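Local atomic coordinates of HcgB (Methanococcus maripaludis, PDB entry 5D5P), a protein that probably acts as a guanylyltransferase in biosynthesis of the FeGP cofactor of [Fe]-hydrogenase, joining a guanylyl group to the cofactor's pyridinol precursor. Residues A[86-100]-A[112-124]. Residues are numbered along the deposited sequence; the frame is centred on the assembly and turned at random.
Sequences GLIAVDSSDADLIIT and LLLIMDKKGRILT
M116 carries CG beside its backbone N (chi1 -65°) and bends at chi3 (59°), which lays SD against T100 CG2 and swings CE under helix 81-92, 3.8 Å from L87 CD2 and close to the backbone of G86. V90, with CG1 anti to its backbone N (chi1 168°), sets both methyls against the D117-G120 turn: CG1 touches K118 O at 3.5 Å, and CG2 rests on G120 CA. Strands 97-103 and 111-117 form an antiparallel hairpin in the mixed sheet of this Maf-clan domain, and the helix packs across one face. I98 pairs with M116 and T100 with L114 through four nearly straight backbone bonds, M116 N to I98 O at 2.9 Å; T100 OG1 turns back to A82 O of the helix. On the opposite face L97 CD1 touches I115 CG2 (3.8 Å) and L123 CD1 (3.9 Å), so an alanine here would probably open a gap beside both and leave their methyls less tightly packed. At the type I turn, D117 OD1 accepts from K119 N (an Asx turn) and R121 N on opposite faces of its carboxylate, while OD2 takes R121 NE (2.8 Å) and NH2 (2.7 Å), a side-on salt bridge close to the guanidinium plane.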
ATOM      1  N   GLY A  86       5.313 -10.728  -3.989  1.00 21.09           N
ATOM      2  CA  GLY A  86       6.581 -10.120  -4.356  1.00 23.11           C
ATOM      3  C   GLY A  86       7.748 -10.810  -3.683  1.00 20.57           C
ATOM      4  O   GLY A  86       8.792 -11.036  -4.308  1.00 20.78           O
ATOM      5  N   LEU A  87       7.580 -11.169  -2.411  1.00 18.00           N
ATOM      6  CA  LEU A  87       8.676 -11.797  -1.685  1.00 21.05           C
ATOM      7  C   LEU A  87       8.954 -13.197  -2.180  1.00 20.44           C
ATOM      8  O   LEU A  87      10.093 -13.666  -2.113  1.00 21.01           O
ATOM      9  CB  LEU A  87       8.377 -11.822  -0.182  1.00 20.84           C
ATOM     10  CG  LEU A  87       8.404 -10.394   0.375  1.00 20.92           C
ATOM     11  CD1 LEU A  87       7.946 -10.425   1.820  1.00 21.45           C
ATOM     12  CD2 LEU A  87       9.838  -9.832   0.270  1.00 21.15           C
ATOM     13  N   ILE A  88       7.942 -13.881  -2.712  1.00 19.93           N
ATOM     14  CA  ILE A  88       8.228 -15.178  -3.336  1.00 19.00           C
ATOM     15  C   ILE A  88       9.200 -14.994  -4.485  1.00 19.45           C
ATOM     16  O   ILE A  88      10.147 -15.771  -4.638  1.00 23.18           O
ATOM     17  CB  ILE A  88       6.946 -15.860  -3.864  1.00 19.79           C
ATOM     18  CG1 ILE A  88       6.087 -16.267  -2.689  1.00 22.37           C
ATOM     19  CG2 ILE A  88       7.294 -17.081  -4.713  1.00 24.81           C
ATOM     20  CD1 ILE A  88       4.693 -16.775  -3.081  1.00 22.32           C
ATOM     21  N   ALA A  89       8.985 -13.949  -5.291  1.00 20.83           N
ATOM     22  CA  ALA A  89       9.894 -13.705  -6.407  1.00 23.95           C
ATOM     23  C   ALA A  89      11.276 -13.282  -5.900  1.00 23.24           C
ATOM     24  O   ALA A  89      12.302 -13.772  -6.368  1.00 25.59           O
ATOM     25  CB  ALA A  89       9.305 -12.637  -7.374  1.00 20.30           C
ATOM     26  N   VAL A  90      11.300 -12.383  -4.929  1.00 21.86           N
ATOM     27  CA  VAL A  90      12.564 -11.992  -4.304  1.00 21.85           C
ATOM     28  C   VAL A  90      13.383 -13.175  -3.764  1.00 23.27           C
ATOM     29  O   VAL A  90      14.608 -13.266  -4.009  1.00 24.29           O
ATOM     30  CB  VAL A  90      12.319 -10.993  -3.161  1.00 23.27           C
ATOM     31  CG1 VAL A  90      13.587 -10.810  -2.300  1.00 25.84           C
ATOM     32  CG2 VAL A  90      11.822  -9.674  -3.729  1.00 22.85           C
ATOM     33  N   ASP A  91      12.723 -14.100  -3.073  1.00 20.92           N
ATOM     34  CA  ASP A  91      13.452 -15.132  -2.344  1.00 21.30           C
ATOM     35  C   ASP A  91      13.804 -16.341  -3.184  1.00 22.67           C
ATOM     36  O   ASP A  91      14.643 -17.139  -2.794  1.00 24.34           O
ATOM     37  CB  ASP A  91      12.639 -15.568  -1.121  1.00 23.25           C
ATOM     38  CG  ASP A  91      12.529 -14.453  -0.096  1.00 27.86           C
ATOM     39  OD1 ASP A  91      13.301 -13.467  -0.200  1.00 28.40           O
ATOM     40  OD2 ASP A  91      11.668 -14.533   0.797  1.00 29.40           O
ATOM     41  N   SER A  92      13.173 -16.476  -4.345  1.00 24.51           N
ATOM     42  CA  SER A  92      13.362 -17.692  -5.109  1.00 23.87           C
ATOM     43  C   SER A  92      14.068 -17.453  -6.440  1.00 26.95           C
ATOM     44  O   SER A  92      14.323 -18.406  -7.169  1.00 28.95           O
ATOM     45  CB  SER A  92      11.998 -18.380  -5.342  1.00 27.64           C
ATOM     46  OG  SER A  92      11.197 -17.611  -6.242  1.00 29.64           O
ATOM     47  N   SER A  93      14.413 -16.203  -6.733  1.00 27.59           N
ATOM     48  CA  SER A  93      15.084 -15.872  -8.006  1.00 32.32           C
ATOM     49  C   SER A  93      16.153 -14.808  -7.798  1.00 33.18           C
ATOM     50  O   SER A  93      16.334 -14.342  -6.679  1.00 32.83           O
ATOM     51  CB  SER A  93      14.063 -15.398  -9.036  1.00 35.56           C
ATOM     52  OG  SER A  93      13.641 -14.066  -8.781  1.00 39.19           O
ATOM     53  N   ASP A  94      16.920 -14.449  -8.836  1.00 36.88           N
ATOM     54  CA  ASP A  94      17.830 -13.317  -8.633  1.00 38.95           C
ATOM     55  C   ASP A  94      17.445 -12.108  -9.496  1.00 36.74           C
ATOM     56  O   ASP A  94      18.298 -11.437 -10.074  1.00 37.59           O
ATOM     57  CB  ASP A  94      19.297 -13.703  -8.829  1.00 47.47           C
ATOM     58  CG  ASP A  94      19.909 -14.309  -7.548  1.00 54.96           C
ATOM     59  OD1 ASP A  94      19.946 -13.611  -6.496  1.00 55.46           O
ATOM     60  OD2 ASP A  94      20.373 -15.472  -7.594  1.00 58.99           O
ATOM     61  N   ALA A  95      16.145 -11.825  -9.533  1.00 34.07           N
ATOM     62  CA  ALA A  95      15.629 -10.624 -10.202  1.00 31.40           C
ATOM     63  C   ALA A  95      16.195  -9.367  -9.548  1.00 31.01           C
ATOM     64  O   ALA A  95      16.391  -9.347  -8.331  1.00 30.57           O
ATOM     65  CB  ALA A  95      14.097 -10.606 -10.156  1.00 26.87           C
ATOM     66  N   ASP A  96      16.455  -8.336 -10.357  1.00 28.85           N
ATOM     67  CA  ASP A  96      16.900  -7.011  -9.896  1.00 31.38           C
ATOM     68  C   ASP A  96      15.719  -6.147  -9.488  1.00 28.87           C
ATOM     69  O   ASP A  96      15.843  -5.184  -8.717  1.00 30.73           O
ATOM     70  CB  ASP A  96      17.638  -6.247 -11.000  1.00 37.39           C
ATOM     71  CG  ASP A  96      18.867  -6.948 -11.467  1.00 48.43           C
ATOM     72  OD1 ASP A  96      19.533  -7.589 -10.627  1.00 53.82           O
ATOM     73  OD2 ASP A  96      19.180  -6.834 -12.671  1.00 48.94           O
ATOM     74  N   LEU A  97      14.576  -6.472 -10.064  1.00 23.68           N
ATOM     75  CA  LEU A  97      13.373  -5.671  -9.871  1.00 22.98           C
ATOM     76  C   LEU A  97      12.184  -6.619  -9.917  1.00 18.69           C
ATOM     77  O   LEU A  97      12.151  -7.512 -10.760  1.00 21.95           O
ATOM     78  CB  LEU A  97      13.269  -4.593 -10.967  1.00 25.20           C
ATOM     79  CG  LEU A  97      12.394  -3.375 -10.652  1.00 24.78           C
ATOM     80  CD1 LEU A  97      13.050  -2.473  -9.579  1.00 24.38           C
ATOM     81  CD2 LEU A  97      12.064  -2.602 -11.932  1.00 24.88           C
ATOM     82  N   ILE A  98      11.244  -6.437  -9.000  1.00 17.89           N
ATOM     83  CA  ILE A  98      10.058  -7.284  -8.930  1.00 19.42           C
ATOM     84  C   ILE A  98       8.819  -6.397  -9.027  1.00 20.02           C
ATOM     85  O   ILE A  98       8.694  -5.413  -8.307  1.00 22.21           O
ATOM     86  CB  ILE A  98       9.993  -8.092  -7.615  1.00 21.85           C
ATOM     87  CG1 ILE A  98      11.075  -9.169  -7.587  1.00 24.35           C
ATOM     88  CG2 ILE A  98       8.612  -8.780  -7.456  1.00 21.64           C
ATOM     89  CD1 ILE A  98      12.480  -8.637  -7.273  1.00 25.37           C
ATOM     90  N   ILE A  99       7.915  -6.745  -9.933  1.00 19.57           N
ATOM     91  CA  ILE A  99       6.636  -6.050  -9.984  1.00 19.35           C
ATOM     92  C   ILE A  99       5.569  -7.016  -9.562  1.00 20.30           C
ATOM     93  O   ILE A  99       5.482  -8.119 -10.104  1.00 20.55           O
ATOM     94  CB  ILE A  99       6.328  -5.495 -11.384  1.00 24.90           C
ATOM     95  CG1 ILE A  99       7.449  -4.537 -11.775  1.00 29.98           C
ATOM     96  CG2 ILE A  99       4.936  -4.796 -11.350  1.00 19.88           C
ATOM     97  CD1 ILE A  99       7.412  -4.163 -13.171  1.00 38.90           C
ATOM     98  N   THR A 100       4.826  -6.647  -8.529  1.00 17.20           N
ATOM     99  CA  THR A 100       3.825  -7.554  -7.979  1.00 22.10           C
ATOM    100  C   THR A 100       2.492  -6.871  -7.853  1.00 21.92           C
ATOM    101  O   THR A 100       2.419  -5.662  -7.674  1.00 19.52           O
ATOM    102  CB  THR A 100       4.267  -8.079  -6.581  1.00 23.82           C
ATOM    103  OG1 THR A 100       3.256  -8.938  -6.060  1.00 23.38           O
ATOM    104  CG2 THR A 100       4.484  -6.911  -5.599  1.00 24.25           C
ATOM    105  N   LEU A 112      -3.299  -3.852  -4.653  1.00 18.83           N
ATOM    106  CA  LEU A 112      -2.067  -3.082  -4.471  1.00 18.32           C
ATOM    107  C   LEU A 112      -1.046  -3.573  -5.481  1.00 19.47           C
ATOM    108  O   LEU A 112      -0.860  -4.797  -5.623  1.00 19.27           O
ATOM    109  CB  LEU A 112      -1.525  -3.267  -3.027  1.00 17.83           C
ATOM    110  CG  LEU A 112      -0.142  -2.701  -2.751  1.00 19.35           C
ATOM    111  CD1 LEU A 112      -0.139  -1.160  -2.765  1.00 20.77           C
ATOM    112  CD2 LEU A 112       0.369  -3.230  -1.396  1.00 19.44           C
ATOM    113  N   LEU A 113      -0.432  -2.646  -6.222  1.00 19.25           N
ATOM    114  CA  LEU A 113       0.732  -2.972  -7.037  1.00 20.23           C
ATOM    115  C   LEU A 113       1.974  -2.390  -6.342  1.00 20.02           C
ATOM    116  O   LEU A 113       1.945  -1.275  -5.854  1.00 19.50           O
ATOM    117  CB  LEU A 113       0.586  -2.410  -8.476  1.00 20.48           C
ATOM    118  CG  LEU A 113       1.802  -2.635  -9.380  1.00 19.75           C
ATOM    119  CD1 LEU A 113       1.332  -2.790 -10.829  1.00 26.61           C
ATOM    120  CD2 LEU A 113       2.749  -1.450  -9.315  1.00 21.83           C
ATOM    121  N   LEU A 114       3.057  -3.167  -6.296  1.00 19.01           N
ATOM    122  CA  LEU A 114       4.330  -2.717  -5.736  1.00 18.42           C
ATOM    123  C   LEU A 114       5.441  -2.940  -6.737  1.00 17.09           C
ATOM    124  O   LEU A 114       5.430  -3.907  -7.512  1.00 18.95           O
ATOM    125  CB  LEU A 114       4.679  -3.477  -4.448  1.00 16.96           C
ATOM    126  CG  LEU A 114       3.705  -3.326  -3.266  1.00 17.94           C
ATOM    127  CD1 LEU A 114       4.105  -4.326  -2.154  1.00 20.19           C
ATOM    128  CD2 LEU A 114       3.728  -1.909  -2.731  1.00 18.81           C
ATOM    129  N   ILE A 115       6.385  -2.015  -6.753  1.00 17.15           N
ATOM    130  CA  ILE A 115       7.676  -2.252  -7.387  1.00 18.48           C
ATOM    131  C   ILE A 115       8.696  -2.383  -6.268  1.00 17.70           C
ATOM    132  O   ILE A 115       8.826  -1.478  -5.428  1.00 19.39           O
ATOM    133  CB  ILE A 115       8.055  -1.126  -8.351  1.00 19.27           C
ATOM    134  CG1 ILE A 115       6.928  -0.908  -9.362  1.00 18.69           C
ATOM    135  CG2 ILE A 115       9.394  -1.440  -9.021  1.00 24.01           C
ATOM    136  CD1 ILE A 115       7.266   0.174 -10.422  1.00 20.03           C
ATOM    137  N   MET A 116       9.326  -3.555  -6.220  1.00 17.39           N
ATOM    138  CA  MET A 116      10.272  -3.928  -5.183  1.00 19.45           C
ATOM    139  C   MET A 116      11.667  -4.178  -5.762  1.00 21.17           C
ATOM    140  O   MET A 116      11.813  -4.551  -6.934  1.00 21.90           O
ATOM    141  CB  MET A 116       9.758  -5.161  -4.455  1.00 20.56           C
ATOM    142  CG  MET A 116       8.446  -4.868  -3.701  1.00 17.73           C
ATOM    143  SD  MET A 116       7.565  -6.400  -3.282  1.00 27.95           S
ATOM    144  CE  MET A 116       8.727  -7.292  -2.282  1.00 28.25           C
ATOM    145  N   ASP A 117      12.708  -3.998  -4.948  1.00 21.13           N
ATOM    146  CA  ASP A 117      14.043  -4.251  -5.474  1.00 26.02           C
ATOM    147  C   ASP A 117      14.502  -5.662  -5.073  1.00 23.42           C
ATOM    148  O   ASP A 117      13.719  -6.465  -4.562  1.00 21.57           O
ATOM    149  CB  ASP A 117      15.049  -3.178  -5.007  1.00 28.84           C
ATOM    150  CG  ASP A 117      15.564  -3.405  -3.585  1.00 34.25           C
ATOM    151  OD1 ASP A 117      14.985  -4.195  -2.826  1.00 24.40           O
ATOM    152  OD2 ASP A 117      16.636  -2.855  -3.255  1.00 45.21           O
ATOM    153  N   LYS A 118      15.771  -5.951  -5.322  1.00 23.20           N
ATOM    154  CA  LYS A 118      16.273  -7.318  -5.182  1.00 23.55           C
ATOM    155  C   LYS A 118      16.250  -7.841  -3.763  1.00 24.11           C
ATOM    156  O   LYS A 118      16.344  -9.051  -3.564  1.00 25.41           O
ATOM    157  CB  LYS A 118      17.698  -7.401  -5.740  1.00 28.62           C
ATOM    158  CG  LYS A 118      18.644  -6.446  -5.056  1.00 37.61           C
ATOM    159  CD  LYS A 118      20.056  -6.536  -5.634  1.00 43.89           C
ATOM    160  CE  LYS A 118      20.931  -5.420  -5.078  1.00 47.23           C
ATOM    161  NZ  LYS A 118      20.945  -5.438  -3.589  1.00 46.85           N
ATOM    162  N   LYS A 119      16.139  -6.937  -2.788  1.00 21.85           N
ATOM    163  CA  LYS A 119      16.035  -7.316  -1.360  1.00 19.80           C
ATOM    164  C   LYS A 119      14.621  -7.297  -0.823  1.00 21.80           C
ATOM    165  O   LYS A 119      14.401  -7.558   0.349  1.00 24.02           O
ATOM    166  CB  LYS A 119      16.857  -6.358  -0.476  1.00 23.63           C
ATOM    167  CG  LYS A 119      18.351  -6.421  -0.699  1.00 30.32           C
ATOM    168  CD  LYS A 119      19.097  -5.543   0.290  1.00 34.66           C
ATOM    169  CE  LYS A 119      20.585  -5.826   0.251  1.00 39.22           C
ATOM    170  NZ  LYS A 119      21.339  -4.827   1.017  1.00 46.11           N
ATOM    171  N   GLY A 120      13.673  -6.935  -1.667  1.00 20.16           N
ATOM    172  CA  GLY A 120      12.288  -6.826  -1.222  1.00 20.89           C
ATOM    173  C   GLY A 120      11.913  -5.442  -0.696  1.00 24.80           C
ATOM    174  O   GLY A 120      10.775  -5.223  -0.237  1.00 21.78           O
ATOM    175  N   ARG A 121      12.830  -4.486  -0.820  1.00 21.65           N
ATOM    176  CA  ARG A 121      12.505  -3.111  -0.424  1.00 20.93           C
ATOM    177  C   ARG A 121      11.495  -2.492  -1.363  1.00 23.04           C
ATOM    178  O   ARG A 121      11.572  -2.671  -2.569  1.00 23.55           O
ATOM    179  CB  ARG A 121      13.770  -2.253  -0.382  1.00 20.78           C
ATOM    180  CG  ARG A 121      14.738  -2.756   0.644  1.00 22.35           C
ATOM    181  CD  ARG A 121      16.047  -1.960   0.664  1.00 25.02           C
ATOM    182  NE  ARG A 121      16.849  -2.260  -0.515  1.00 25.13           N
ATOM    183  CZ  ARG A 121      18.177  -2.157  -0.580  1.00 27.12           C
ATOM    184  NH1 ARG A 121      18.893  -1.690   0.464  1.00 27.06           N
ATOM    185  NH2 ARG A 121      18.800  -2.505  -1.706  1.00 28.17           N
ATOM    186  N   ILE A 122      10.558  -1.733  -0.796  1.00 20.78           N
ATOM    187  CA  ILE A 122       9.470  -1.194  -1.603  1.00 20.22           C
ATOM    188  C   ILE A 122       9.824   0.182  -2.154  1.00 19.00           C
ATOM    189  O   ILE A 122      10.108   1.098  -1.390  1.00 18.68           O
ATOM    190  CB  ILE A 122       8.182  -1.100  -0.764  1.00 20.28           C
ATOM    191  CG1 ILE A 122       7.708  -2.510  -0.418  1.00 24.09           C
ATOM    192  CG2 ILE A 122       7.080  -0.348  -1.530  1.00 19.81           C
ATOM    193  CD1 ILE A 122       6.701  -2.505   0.723  1.00 25.45           C
ATOM    194  N   LEU A 123       9.790   0.323  -3.482  1.00 19.11           N
ATOM    195  CA  LEU A 123      10.229   1.555  -4.131  1.00 18.10           C
ATOM    196  C   LEU A 123       9.065   2.501  -4.430  1.00 17.02           C
ATOM    197  O   LEU A 123       9.178   3.703  -4.301  1.00 20.04           O
ATOM    198  CB  LEU A 123      10.980   1.227  -5.430  1.00 19.28           C
ATOM    199  CG  LEU A 123      12.110   0.215  -5.288  1.00 20.87           C
ATOM    200  CD1 LEU A 123      12.783   0.047  -6.631  1.00 23.30           C
ATOM    201  CD2 LEU A 123      13.141   0.744  -4.283  1.00 24.78           C
ATOM    202  N   THR A 124       7.941   1.919  -4.826  1.00 20.29           N
ATOM    203  CA  THR A 124       6.752   2.693  -5.173  1.00 19.02           C
ATOM    204  C   THR A 124       5.588   1.718  -5.315  1.00 19.25           C
ATOM    205  O   THR A 124       5.797   0.520  -5.263  1.00 21.23           O
ATOM    206  CB  THR A 124       6.938   3.496  -6.474  1.00 22.11           C
ATOM    207  OG1 THR A 124       5.781   4.316  -6.695  1.00 20.44           O
ATOM    208  CG2 THR A 124       7.136   2.579  -7.702  1.00 21.56           C
TER